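Long-range contacts in beta-lactamase (Francisella tularensis subsp. tularensis, PDB 3P09), which probably hydrolyses beta-lactams to substituted beta-amino acids, as a member of the class A beta-lactamase family linked to antibiotic resistance: residues G234-T239 with N263-P268; S64-L69 with A159-I164; F60-V65 with N174-K179; Q23-F28 with I52-S57. One frame throughout, in Å; residues are numbered along the deposited sequence.

How the contacts relate
Contacts 2 and 3 lie deep in the chain, their centres about 9 Å apart; they share Ser64 and Val65, and Ile164 of one packs on Asn174 and Ile62 of the other. Contacts 1 and 4 sit further out and are only partly buried. Contact 3 joins strands by backbone hydrogen bonds and sends the chain on into contact 2, where charged and hydroxyl groups converge in the likely active site. Contact 1, two facing turns at an end of the five-stranded sheet, touches contact 3 through Ala238, against Cys63 and Pro61. Contact 4 seats the N-terminal helix on an edge strand by aromatic and aliphatic packing; its Glu56 O probably accepts from Lys179 N of contact 3.

Contact 1 (G234-T239 with N263-P268); sequences GQYAAT and NDKNAP
Gln235 and Lys265 meet where two beta turns face each other: a type I' turn from Gln235 to Ala238, joining strands 225-232 and 239-246 of the class A beta-lactamase sheet, and a type I turn from Asp264 to Ala267 in the loop before helix 271-289. Gln235 brings OE1 to 3.2 Å from Lys265 CE. Tyr236 follows with the largest share of the contact from its turn. Tyr236 N makes a nearly straight hydrogen bond (167°) to Lys265 O at 2.9 Å, approaching from above the carbonyl plane, while its CA-H faces Asp264 O. With CG opposite the carbonyl carbon (chi1 -64°), the ring spreads over the second turn, and Lys265 CA makes a CH-pi contact on one face, 3.7 Å from the ring centroid. The extended lysine chain continues obliquely past CZ and OH; a water at the ring edge is hydrogen-bonded to Tyr236 OH (2.6 Å) and weakly to Lys265 NZ. Ala237 N bonds to Ala267 O, also at 2.9 Å but bent (134°), and the two CB methyls of Ala237 and Ala267 touch at 3.8 Å. Beyond the turn, Thr239 OG1 donates to Ala237 O at 2.7 Å and is itself hydrogen-bonded to Asn270 N.

Contact 2 (S64-L69 with A159-I164); sequences SVFKFL and ADEPEI
Phe66 presents its ring edge to the carboxylate of Glu161: OE2 lies near the ring plane, 3.7 Å from Phe66 CE1, and the two planes are only 20° apart. Lys67 approaches the same oxygen from another direction. Its CG lies above one face of the Phe66 ring, and its extended chain crosses the Glu161 side chain at about a right angle, placing CE 3.4 Å and NZ 3.5 Å from OE2, the latter a salt bridge. Glu161 reaches this place by folding at chi2 (-82°). Ile164 fills in beside the ring, its CG2 4.0 Å from Phe66 CE1 in an oblique apolar contact. Lys67 NZ also donates to Ser64 OG at 3.1 Å and has its strongest partner in Ser125 O; Asn131 ND2 holds Glu161 O from helix 127-137. Ser64 and Lys67 fit the SxxK pattern at a helix start, and Glu161, before the cis-bonded Pro162, matches the omega-loop glutamate of class A beta-lactamases. A sulfate weakly bonded to Ser64 OG is consistent with an anion-accepting pocket. Lys67 NZ thus meets the Ser64 hydroxyl, Ser125 O and the Glu161 carboxylate, consistent with a class A active site, where a serine is acylated and deacylated.

Contact 3 (F60-V65 with N174-K179); sequences FPICSV and NKTTPK
Phe60 and Thr176 form an antiparallel hydrogen-bonded pair. Phe60 N donates to Thr176 O at 2.8 Å, almost along the C=O axis, and Thr176 N returns a bond to Phe60 O at 2.9 Å. A third bond continues the pairing past the strand end, from Ile62 N to Asn174 O at 3.1 Å and nearly straight (170°). Between them Pro61 faces Lys175 as the non-hydrogen-bonded pair; the aliphatic part of Lys175 lies alongside the Phe60-Pro61 peptide, CB 3.1 Å from Phe60 O. On the face that carries Phe60 and Thr176, side chains meet. Phe60 sets CE1 against Pro178 CG at 3.7 Å, the two side chains crossing at about a right angle. Ile62, with CG1 opposite its backbone N (chi1 -168°), brings CG1 to 3.8 Å from Thr176 CG2. Asn174 O has a second partner: a water donates to it at 2.9 Å and accepts from Cys63 N at 2.8 Å.

Outside this shell, Asn174 OD1 takes the Thr158 amide, Lys175 NZ donates to Gln168 O, and Thr176 OG1 bonds to Thr155 OG1. Asn240 ND2 bonds to Pro61 O, and just past strand 60-61 Cys63 is tied to Cys233 by a disulfide. Thr177 is the N-cap of helix 178-190, its OG1 receiving Ala180 N. The result is a short two-stranded antiparallel sheet, which in class A beta-lactamases lies between the alpha/beta and all-helical parts and leads into the start of helix 66-80, where Ser64 is probably the serine of the SxxK motif.

Contact 4 (Q23-F28 with I52-S57); sequences QLDDSF and IKYNES. With SO4 (sulfate ion), chain D.
Tyr54 offers one ring face to Phe28, whose CB sits almost exactly over the ring centre, 3.5 Å from the centroid, in a CH-pi contact. At the edge of the same ring, in its plane, is Asp25 CG; the carboxylate stands nearly perpendicular to the ring, with OD1 3.7 Å from Tyr54 CE2. The backbone Asp25 O comes in obliquely, 3.5 Å from Tyr54 CE2. The Phe28 ring has Ile52 CG2 at its edge, 4.0 Å from CE2, while Tyr54 CB reaches Phe28 CD2 obliquely at 3.6 Å. The two ring planes are inclined at 54°, their centroids 5.4 Å apart, and the side chains run past one another antiparallel.

These groups join the N-terminal helix 24-35 to strand 53-54, an edge strand of the five-stranded antiparallel sheet. As in other class A beta-lactamases, the terminal helices cover the sheet together, and Leu280 of helix 271-289 touches Phe28 here. Leu24, one helical turn before Phe28, extends the apolar patch, its CD1 3.7 Å from Ile52 CG2, so that this one methyl of Ile52 serves both helix residues. Tyr54 has CG opposite its backbone N (chi1 -176°), which throws the ring toward the helix; its OH is hydrogen-bonded to Glu32 OE1, one turn past Phe28. Lys53 turns the other way from the strand, and its NZ is modelled 2.5 Å from sulfate O2, a hydrogen bond whose length is doubtful; the ion, probably from the crystallisation liquor, is also hydrogen-bonded to Tyr42 OH.

Contact 1 (G234-T239 with N263-P268)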
loop_
_atom_site.group_PDB
_atom_site.type_symbol
_atom_site.label_atom_id
_atom_site.label_comp_id
_atom_site.label_asym_id
_atom_site.label_seq_id
_atom_site.Cartn_x
_atom_site.Cartn_y
_atom_site.Cartn_z
ATOM N N GLY A 234 -11.649 8.003 -0.673
ATOM C CA GLY A 234 -12.913 8.571 -1.101
ATOM C C GLY A 234 -13.307 9.766 -0.254
ATOM O O GLY A 234 -14.445 10.240 -0.316
ATOM N N GLN A 235 -12.369 10.249 0.554
ATOM C CA GLN A 235 -12.552 11.515 1.246
ATOM C C GLN A 235 -11.195 12.177 1.453
ATOM O O GLN A 235 -10.164 11.518 1.346
ATOM C CB GLN A 235 -13.266 11.313 2.579
ATOM C CG GLN A 235 -12.617 10.295 3.487
ATOM C CD GLN A 235 -13.064 10.438 4.933
ATOM O OE1 GLN A 235 -14.243 10.666 5.217
ATOM N NE2 GLN A 235 -12.113 10.314 5.858
ATOM N N TYR A 236 -11.215 13.477 1.743
ATOM C CA TYR A 236 -10.001 14.280 1.913
ATOM C C TYR A 236 -9.022 14.090 0.758
ATOM O O TYR A 236 -7.799 14.110 0.955
ATOM C CB TYR A 236 -9.326 13.988 3.257
ATOM C CG TYR A 236 -10.177 14.372 4.440
ATOM C CD1 TYR A 236 -10.438 15.711 4.732
ATOM C CD2 TYR A 236 -10.731 13.398 5.264
ATOM C CE1 TYR A 236 -11.229 16.066 5.818
ATOM C CE2 TYR A 236 -11.521 13.745 6.350
ATOM C CZ TYR A 236 -11.767 15.074 6.622
ATOM O OH TYR A 236 -12.549 15.406 7.707
ATOM N N ALA A 237 -9.575 13.910 -0.440
ATOM C CA ALA A 237 -8.789 13.697 -1.655
ATOM C C ALA A 237 -7.692 12.644 -1.476
ATOM O O ALA A 237 -6.726 12.627 -2.234
ATOM C CB ALA A 237 -8.182 15.021 -2.126
ATOM N N ALA A 238 -7.840 11.759 -0.490
ATOM C CA ALA A 238 -6.737 10.859 -0.129
ATOM C C ALA A 238 -6.443 9.882 -1.250
ATOM O O ALA A 238 -7.287 9.056 -1.614
ATOM C CB ALA A 238 -7.028 10.111 1.184
ATOM N N THR A 239 -5.236 9.980 -1.791
ATOM C CA THR A 239 -4.849 9.189 -2.957
ATOM C C THR A 239 -3.411 8.738 -2.744
ATOM O O THR A 239 -2.519 9.577 -2.622
ATOM C CB THR A 239 -4.919 10.058 -4.239
ATOM O OG1 THR A 239 -6.123 10.844 -4.238
ATOM C CG2 THR A 239 -4.889 9.184 -5.492
ATOM N N ASN A 263 -8.133 19.852 4.393
ATOM C CA ASN A 263 -9.062 20.977 4.531
ATOM C C ASN A 263 -10.381 20.812 3.793
ATOM O O ASN A 263 -11.234 21.701 3.830
ATOM C CB ASN A 263 -8.406 22.284 4.087
ATOM C CG ASN A 263 -7.152 22.591 4.866
ATOM O OD1 ASN A 263 -7.209 22.870 6.063
ATOM N ND2 ASN A 263 -6.006 22.526 4.195
ATOM N N ASP A 264 -10.553 19.684 3.114
ATOM C CA ASP A 264 -11.742 19.486 2.299
ATOM C C ASP A 264 -12.172 18.025 2.304
ATOM O O ASP A 264 -11.681 17.218 1.509
ATOM C CB ASP A 264 -11.471 19.950 0.868
ATOM C CG ASP A 264 -12.745 20.163 0.073
ATOM O OD1 ASP A 264 -13.807 19.656 0.496
ATOM O OD2 ASP A 264 -12.682 20.838 -0.980
ATOM N N LYS A 265 -13.086 17.684 3.204
ATOM C CA LYS A 265 -13.515 16.298 3.336
ATOM C C LYS A 265 -14.064 15.754 2.033
ATOM O O LYS A 265 -13.850 14.587 1.689
ATOM C CB LYS A 265 -14.569 16.153 4.435
ATOM C CG LYS A 265 -14.953 14.710 4.694
ATOM C CD LYS A 265 -15.861 14.586 5.917
ATOM C CE LYS A 265 -16.080 13.124 6.277
ATOM N NZ LYS A 265 -16.902 12.976 7.502
ATOM N N ASN A 266 -14.778 16.598 1.301
ATOM C CA ASN A 266 -15.421 16.127 0.085
ATOM C C ASN A 266 -14.571 16.189 -1.178
ATOM O O ASN A 266 -15.046 15.827 -2.251
ATOM C CB ASN A 266 -16.750 16.858 -0.133
ATOM C CG ASN A 266 -17.770 16.511 0.922
ATOM O OD1 ASN A 266 -17.779 15.392 1.440
ATOM N ND2 ASN A 266 -18.626 17.463 1.254
ATOM N N ALA A 267 -13.325 16.644 -1.070
ATOM C CA ALA A 267 -12.479 16.699 -2.267
ATOM C C ALA A 267 -12.227 15.288 -2.806
ATOM O O ALA A 267 -11.933 14.365 -2.043
ATOM C CB ALA A 267 -11.163 17.426 -1.982
ATOM N N PRO A 268 -12.348 15.115 -4.129
ATOM C CA PRO A 268 -12.185 13.801 -4.756
ATOM C C PRO A 268 -10.714 13.417 -4.908
ATOM O O PRO A 268 -9.835 14.266 -4.780
ATOM C CB PRO A 268 -12.827 13.997 -6.131
ATOM C CG PRO A 268 -12.631 15.426 -6.427
ATOM C CD PRO A 268 -12.735 16.150 -5.106
HETATM O O HOH W 1 -14.148 13.643 8.872
#

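Contact 2 (S64-L69 with A159-I164)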
loop_
_atom_site.group_PDB
_atom_site.type_symbol
_atom_site.label_atom_id
_atom_site.label_comp_id
_atom_site.label_asym_id
_atom_site.label_seq_id
_atom_site.Cartn_x
_atom_site.Cartn_y
_atom_site.Cartn_z
ATOM N N SER A 64 -6.575 1.905 1.523
ATOM C CA SER A 64 -6.338 0.517 1.145
ATOM C C SER A 64 -4.874 0.096 1.161
ATOM O O SER A 64 -4.573 -1.079 1.015
ATOM C CB SER A 64 -6.925 0.231 -0.238
ATOM O OG SER A 64 -8.322 0.028 -0.140
ATOM N N VAL A 65 -3.957 1.037 1.336
ATOM C CA VAL A 65 -2.546 0.649 1.397
ATOM C C VAL A 65 -2.276 -0.356 2.539
ATOM O O VAL A 65 -1.368 -1.184 2.457
ATOM C CB VAL A 65 -1.629 1.882 1.512
ATOM C CG1 VAL A 65 -0.171 1.461 1.710
ATOM C CG2 VAL A 65 -1.759 2.745 0.256
ATOM N N PHE A 66 -3.070 -0.288 3.602
ATOM C CA PHE A 66 -2.878 -1.208 4.722
ATOM C C PHE A 66 -2.895 -2.659 4.230
ATOM O O PHE A 66 -2.350 -3.548 4.877
ATOM C CB PHE A 66 -3.943 -0.984 5.816
ATOM C CG PHE A 66 -5.192 -1.815 5.647
ATOM C CD1 PHE A 66 -6.225 -1.387 4.824
ATOM C CD2 PHE A 66 -5.342 -3.016 6.336
ATOM C CE1 PHE A 66 -7.375 -2.151 4.676
ATOM C CE2 PHE A 66 -6.478 -3.785 6.186
ATOM C CZ PHE A 66 -7.498 -3.354 5.353
ATOM N N LYS A 67 -3.517 -2.908 3.079
ATOM C CA LYS A 67 -3.648 -4.297 2.627
ATOM C C LYS A 67 -2.299 -4.997 2.375
ATOM O O LYS A 67 -2.220 -6.219 2.469
ATOM C CB LYS A 67 -4.591 -4.401 1.413
ATOM C CG LYS A 67 -6.043 -4.073 1.790
ATOM C CD LYS A 67 -6.910 -3.749 0.572
ATOM C CE LYS A 67 -8.324 -3.359 1.032
ATOM N NZ LYS A 67 -9.167 -2.920 -0.122
ATOM N N PHE A 68 -1.239 -4.250 2.067
ATOM C CA PHE A 68 0.055 -4.921 1.887
ATOM C C PHE A 68 0.699 -5.301 3.221
ATOM O O PHE A 68 1.425 -6.295 3.311
ATOM C CB PHE A 68 1.019 -4.162 0.938
ATOM C CG PHE A 68 1.878 -3.096 1.609
ATOM C CD1 PHE A 68 2.949 -3.446 2.433
ATOM C CD2 PHE A 68 1.643 -1.746 1.353
ATOM C CE1 PHE A 68 3.750 -2.469 3.022
ATOM C CE2 PHE A 68 2.440 -0.749 1.947
ATOM C CZ PHE A 68 3.495 -1.120 2.779
ATOM N N LEU A 69 0.417 -4.526 4.262
ATOM C CA LEU A 69 0.856 -4.889 5.616
ATOM C C LEU A 69 0.165 -6.165 6.084
ATOM O O LEU A 69 0.770 -7.041 6.715
ATOM C CB LEU A 69 0.523 -3.765 6.590
ATOM C CG LEU A 69 1.257 -2.464 6.301
ATOM C CD1 LEU A 69 0.742 -1.346 7.236
ATOM C CD2 LEU A 69 2.744 -2.668 6.488
ATOM N N ALA A 159 -9.356 -0.295 12.324
ATOM C CA ALA A 159 -10.516 -0.898 11.685
ATOM C C ALA A 159 -10.145 -1.576 10.372
ATOM O O ALA A 159 -9.060 -1.372 9.830
ATOM C CB ALA A 159 -11.602 0.158 11.455
ATOM N N ASP A 160 -11.058 -2.399 9.875
ATOM C CA ASP A 160 -10.903 -2.988 8.557
ATOM C C ASP A 160 -11.805 -2.236 7.575
ATOM O O ASP A 160 -12.086 -1.059 7.797
ATOM C CB ASP A 160 -11.139 -4.502 8.586
ATOM C CG ASP A 160 -12.504 -4.880 9.118
ATOM O OD1 ASP A 160 -13.416 -4.024 9.096
ATOM O OD2 ASP A 160 -12.662 -6.051 9.535
ATOM N N GLU A 161 -12.234 -2.885 6.494
ATOM C CA GLU A 161 -12.970 -2.196 5.429
ATOM C C GLU A 161 -14.454 -2.189 5.712
ATOM O O GLU A 161 -15.001 -3.207 6.117
ATOM C CB GLU A 161 -12.739 -2.883 4.062
ATOM C CG GLU A 161 -11.352 -2.672 3.430
ATOM C CD GLU A 161 -11.233 -1.348 2.701
ATOM O OE1 GLU A 161 -12.275 -0.798 2.294
ATOM O OE2 GLU A 161 -10.098 -0.852 2.534
ATOM N N PRO A 162 -15.126 -1.057 5.444
ATOM C CA PRO A 162 -14.564 0.168 4.862
ATOM C C PRO A 162 -14.204 1.245 5.895
ATOM O O PRO A 162 -13.732 2.329 5.523
ATOM C CB PRO A 162 -15.715 0.677 3.997
ATOM C CG PRO A 162 -16.929 0.261 4.725
ATOM C CD PRO A 162 -16.597 -1.015 5.471
ATOM N N GLU A 163 -14.411 0.953 7.172
ATOM C CA GLU A 163 -14.216 1.966 8.218
ATOM C C GLU A 163 -12.788 2.535 8.238
ATOM O O GLU A 163 -12.591 3.688 8.602
ATOM C CB GLU A 163 -14.598 1.419 9.602
ATOM C CG GLU A 163 -14.460 2.457 10.713
ATOM C CD GLU A 163 -14.988 1.989 12.059
ATOM O OE1 GLU A 163 -15.152 0.765 12.256
ATOM O OE2 GLU A 163 -15.237 2.859 12.928
ATOM N N ILE A 164 -11.807 1.727 7.838
ATOM C CA ILE A 164 -10.408 2.167 7.761
ATOM C C ILE A 164 -10.265 3.450 6.944
ATOM O O ILE A 164 -9.312 4.208 7.117
ATOM C CB ILE A 164 -9.495 1.064 7.146
ATOM C CG1 ILE A 164 -8.031 1.518 7.050
ATOM C CG2 ILE A 164 -9.953 0.701 5.725
ATOM C CD1 ILE A 164 -7.291 1.563 8.324
#

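Contact 3 (F60-V65 with N174-K179)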
loop_
_atom_site.group_PDB
_atom_site.type_symbol
_atom_site.label_atom_id
_atom_site.label_comp_id
_atom_site.label_asym_id
_atom_site.label_seq_id
_atom_site.Cartn_x
_atom_site.Cartn_y
_atom_site.Cartn_z
ATOM N N PHE A 60 -0.861 10.775 6.870
ATOM C CA PHE A 60 -1.828 10.729 5.787
ATOM C C PHE A 60 -2.769 9.536 6.001
ATOM O O PHE A 60 -2.351 8.486 6.470
ATOM C CB PHE A 60 -1.103 10.464 4.454
ATOM C CG PHE A 60 -0.209 11.593 3.988
ATOM C CD1 PHE A 60 1.066 11.755 4.517
ATOM C CD2 PHE A 60 -0.642 12.468 2.999
ATOM C CE1 PHE A 60 1.894 12.777 4.083
ATOM C CE2 PHE A 60 0.174 13.505 2.554
ATOM C CZ PHE A 60 1.445 13.664 3.096
ATOM N N PRO A 61 -4.036 9.675 5.600
ATOM C CA PRO A 61 -4.912 8.490 5.573
ATOM C C PRO A 61 -4.217 7.328 4.846
ATOM O O PRO A 61 -3.689 7.530 3.752
ATOM C CB PRO A 61 -6.115 8.965 4.746
ATOM C CG PRO A 61 -6.155 10.465 4.994
ATOM C CD PRO A 61 -4.693 10.888 5.084
ATOM N N ILE A 62 -4.207 6.138 5.436
ATOM C CA ILE A 62 -3.552 5.001 4.795
ATOM C C ILE A 62 -4.473 4.360 3.747
ATOM O O ILE A 62 -4.013 3.876 2.721
ATOM C CB ILE A 62 -3.053 3.955 5.834
ATOM C CG1 ILE A 62 -2.119 2.932 5.159
ATOM C CG2 ILE A 62 -4.221 3.270 6.549
ATOM C CD1 ILE A 62 -1.496 1.920 6.147
ATOM N N CYS A 63 -5.778 4.383 3.995
ATOM C CA CYS A 63 -6.728 3.811 3.043
ATOM C C CYS A 63 -6.346 2.351 2.754
ATOM O O CYS A 63 -5.822 1.654 3.623
ATOM C CB CYS A 63 -6.749 4.641 1.746
ATOM S SG CYS A 63 -6.839 6.452 2.005
ATOM N N SER A 64 -6.575 1.905 1.523
ATOM C CA SER A 64 -6.338 0.517 1.145
ATOM C C SER A 64 -4.874 0.096 1.161
ATOM O O SER A 64 -4.573 -1.079 1.015
ATOM C CB SER A 64 -6.925 0.231 -0.238
ATOM O OG SER A 64 -8.322 0.028 -0.140
ATOM N N VAL A 65 -3.957 1.037 1.336
ATOM C CA VAL A 65 -2.546 0.649 1.397
ATOM C C VAL A 65 -2.276 -0.356 2.539
ATOM O O VAL A 65 -1.368 -1.184 2.457
ATOM C CB VAL A 65 -1.629 1.882 1.512
ATOM C CG1 VAL A 65 -0.171 1.461 1.710
ATOM C CG2 VAL A 65 -1.759 2.745 0.256
ATOM N N ASN A 174 -5.856 5.541 11.794
ATOM C CA ASN A 174 -5.964 5.080 10.405
ATOM C C ASN A 174 -5.111 5.901 9.450
ATOM O O ASN A 174 -5.480 6.109 8.304
ATOM C CB ASN A 174 -7.432 5.024 9.962
ATOM C CG ASN A 174 -8.253 4.054 10.811
ATOM O OD1 ASN A 174 -7.707 3.117 11.393
ATOM N ND2 ASN A 174 -9.564 4.267 10.875
ATOM N N LYS A 175 -3.964 6.366 9.946
ATOM C CA LYS A 175 -3.006 7.097 9.120
ATOM C C LYS A 175 -1.609 6.484 9.205
ATOM O O LYS A 175 -1.323 5.683 10.097
ATOM C CB LYS A 175 -2.944 8.562 9.542
ATOM C CG LYS A 175 -4.239 9.315 9.264
ATOM C CD LYS A 175 -4.078 10.803 9.426
ATOM C CE LYS A 175 -5.425 11.520 9.254
ATOM N NZ LYS A 175 -5.374 12.951 9.716
ATOM N N THR A 176 -0.754 6.852 8.261
ATOM C CA THR A 176 0.647 6.434 8.306
ATOM C C THR A 176 1.480 7.612 7.799
ATOM O O THR A 176 0.913 8.639 7.419
ATOM C CB THR A 176 0.862 5.172 7.430
ATOM O OG1 THR A 176 2.226 4.730 7.532
ATOM C CG2 THR A 176 0.535 5.471 5.970
ATOM N N THR A 177 2.808 7.474 7.777
ATOM C CA THR A 177 3.677 8.507 7.204
ATOM C C THR A 177 4.367 7.940 5.966
ATOM O O THR A 177 4.521 6.719 5.846
ATOM C CB THR A 177 4.807 8.934 8.188
ATOM O OG1 THR A 177 5.620 7.791 8.501
ATOM C CG2 THR A 177 4.228 9.539 9.486
ATOM N N PRO A 178 4.790 8.818 5.040
ATOM C CA PRO A 178 5.520 8.296 3.880
ATOM C C PRO A 178 6.747 7.476 4.303
ATOM O O PRO A 178 7.029 6.436 3.726
ATOM C CB PRO A 178 5.931 9.561 3.126
ATOM C CG PRO A 178 4.859 10.590 3.485
ATOM C CD PRO A 178 4.546 10.273 4.944
ATOM N N LYS A 179 7.453 7.922 5.330
ATOM C CA LYS A 179 8.654 7.213 5.761
ATOM C C LYS A 179 8.313 5.813 6.269
ATOM O O LYS A 179 8.912 4.822 5.851
ATOM C CB LYS A 179 9.386 8.035 6.841
ATOM C CG LYS A 179 10.746 7.497 7.250
ATOM C CD LYS A 179 11.400 8.420 8.277
ATOM C CE LYS A 179 12.740 7.858 8.743
ATOM N NZ LYS A 179 13.409 8.719 9.762
HETATM O O HOH W 2 -7.245 5.641 6.069
#

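Contact 4 (Q23-F28 with I52-S57)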
loop_
_atom_site.group_PDB
_atom_site.type_symbol
_atom_site.label_atom_id
_atom_site.label_comp_id
_atom_site.label_asym_id
_atom_site.label_seq_id
_atom_site.Cartn_x
_atom_site.Cartn_y
_atom_site.Cartn_z
ATOM N N GLN A 23 15.598 21.907 -4.444
ATOM C CA GLN A 23 14.913 22.085 -5.722
ATOM C C GLN A 23 13.912 20.973 -6.011
ATOM O O GLN A 23 12.871 21.221 -6.622
ATOM C CB GLN A 23 15.908 22.222 -6.873
ATOM C CG GLN A 23 16.019 23.639 -7.406
ATOM C CD GLN A 23 17.437 24.007 -7.796
ATOM O OE1 GLN A 23 17.802 23.955 -8.971
ATOM N NE2 GLN A 23 18.244 24.387 -6.810
ATOM N N LEU A 24 14.221 19.748 -5.595
ATOM C CA LEU A 24 13.177 18.739 -5.572
ATOM C C LEU A 24 12.112 19.251 -4.617
ATOM O O LEU A 24 10.925 19.219 -4.925
ATOM C CB LEU A 24 13.702 17.387 -5.111
ATOM C CG LEU A 24 14.555 16.644 -6.129
ATOM C CD1 LEU A 24 14.899 15.269 -5.596
ATOM C CD2 LEU A 24 13.830 16.559 -7.463
ATOM N N ASP A 25 12.559 19.741 -3.463
ATOM C CA ASP A 25 11.676 20.349 -2.474
ATOM C C ASP A 25 10.790 21.435 -3.096
ATOM O O ASP A 25 9.581 21.483 -2.858
ATOM C CB ASP A 25 12.517 20.933 -1.331
ATOM C CG ASP A 25 11.677 21.640 -0.267
ATOM O OD1 ASP A 25 10.804 22.462 -0.627
ATOM O OD2 ASP A 25 11.902 21.382 0.939
ATOM N N ASP A 26 11.404 22.315 -3.883
ATOM C CA ASP A 26 10.677 23.398 -4.541
ATOM C C ASP A 26 9.622 22.840 -5.487
ATOM O O ASP A 26 8.528 23.393 -5.610
ATOM C CB ASP A 26 11.635 24.277 -5.342
ATOM C CG ASP A 26 12.626 25.014 -4.466
ATOM O OD1 ASP A 26 12.224 25.510 -3.389
ATOM O OD2 ASP A 26 13.809 25.099 -4.864
ATOM N N SER A 27 9.967 21.752 -6.167
ATOM C CA SER A 27 9.059 21.145 -7.130
ATOM C C SER A 27 7.860 20.472 -6.458
ATOM O O SER A 27 6.737 20.552 -6.951
ATOM C CB SER A 27 9.810 20.166 -8.031
ATOM O OG SER A 27 10.570 20.877 -8.991
ATOM N N PHE A 28 8.090 19.818 -5.329
ATOM C CA PHE A 28 6.981 19.212 -4.601
ATOM C C PHE A 28 6.065 20.296 -4.036
ATOM O O PHE A 28 4.845 20.167 -4.072
ATOM C CB PHE A 28 7.507 18.290 -3.501
ATOM C CG PHE A 28 8.277 17.109 -4.034
ATOM C CD1 PHE A 28 7.831 16.428 -5.156
ATOM C CD2 PHE A 28 9.455 16.697 -3.433
ATOM C CE1 PHE A 28 8.540 15.349 -5.661
ATOM C CE2 PHE A 28 10.175 15.610 -3.932
ATOM C CZ PHE A 28 9.715 14.936 -5.045
ATOM N N ILE A 52 15.387 10.721 -1.517
ATOM C CA ILE A 52 14.420 11.787 -1.795
ATOM C C ILE A 52 13.266 11.716 -0.800
ATOM O O ILE A 52 12.659 10.663 -0.624
ATOM C CB ILE A 52 13.845 11.652 -3.218
ATOM C CG1 ILE A 52 14.978 11.443 -4.234
ATOM C CG2 ILE A 52 13.013 12.871 -3.578
ATOM C CD1 ILE A 52 14.502 11.115 -5.645
ATOM N N LYS A 53 12.963 12.823 -0.138
ATOM C CA LYS A 53 11.926 12.805 0.891
ATOM C C LYS A 53 11.274 14.179 0.991
ATOM O O LYS A 53 11.920 15.193 0.769
ATOM C CB LYS A 53 12.530 12.408 2.240
ATOM C CG LYS A 53 13.674 13.307 2.661
ATOM C CD LYS A 53 14.428 12.801 3.889
ATOM C CE LYS A 53 15.646 13.698 4.132
ATOM N NZ LYS A 53 16.347 13.422 5.409
ATOM N N TYR A 54 9.985 14.210 1.304
ATOM C CA TYR A 54 9.280 15.477 1.434
ATOM C C TYR A 54 8.034 15.242 2.262
ATOM O O TYR A 54 7.249 14.346 1.946
ATOM C CB TYR A 54 8.910 15.994 0.051
ATOM C CG TYR A 54 8.251 17.355 0.040
ATOM C CD1 TYR A 54 6.865 17.478 0.030
ATOM C CD2 TYR A 54 9.012 18.514 0.028
ATOM C CE1 TYR A 54 6.255 18.715 0.015
ATOM C CE2 TYR A 54 8.402 19.769 0.003
ATOM C CZ TYR A 54 7.024 19.855 -0.002
ATOM O OH TYR A 54 6.395 21.079 -0.024
ATOM N N ASN A 55 7.862 16.025 3.329
ATOM C CA ASN A 55 6.799 15.772 4.295
ATOM C C ASN A 55 6.804 14.320 4.747
ATOM O O ASN A 55 5.742 13.729 4.925
ATOM C CB ASN A 55 5.423 16.084 3.684
ATOM C CG ASN A 55 5.092 17.562 3.704
ATOM O OD1 ASN A 55 5.525 18.295 4.600
ATOM N ND2 ASN A 55 4.312 18.009 2.720
ATOM N N GLU A 56 7.985 13.732 4.921
ATOM C CA GLU A 56 8.053 12.287 5.107
ATOM C C GLU A 56 7.544 11.834 6.477
ATOM O O GLU A 56 7.344 10.642 6.699
ATOM C CB GLU A 56 9.473 11.761 4.869
ATOM C CG GLU A 56 10.470 12.097 5.959
ATOM C CD GLU A 56 11.069 13.486 5.817
ATOM O OE1 GLU A 56 10.597 14.263 4.961
ATOM O OE2 GLU A 56 12.025 13.799 6.557
ATOM N N SER A 57 7.329 12.784 7.386
ATOM C CA SER A 57 6.818 12.473 8.721
ATOM C C SER A 57 5.431 13.048 8.963
ATOM O O SER A 57 4.950 13.061 10.086
ATOM C CB SER A 57 7.773 13.001 9.792
ATOM O OG SER A 57 8.926 12.193 9.882
HETATM S S SO4 D . 16.131 10.006 6.278
HETATM O O1 SO4 D . 16.582 10.089 4.891
HETATM O O2 SO4 D . 16.075 11.346 6.856
HETATM O O3 SO4 D . 14.803 9.408 6.341
HETATM O O4 SO4 D . 17.067 9.187 7.044
#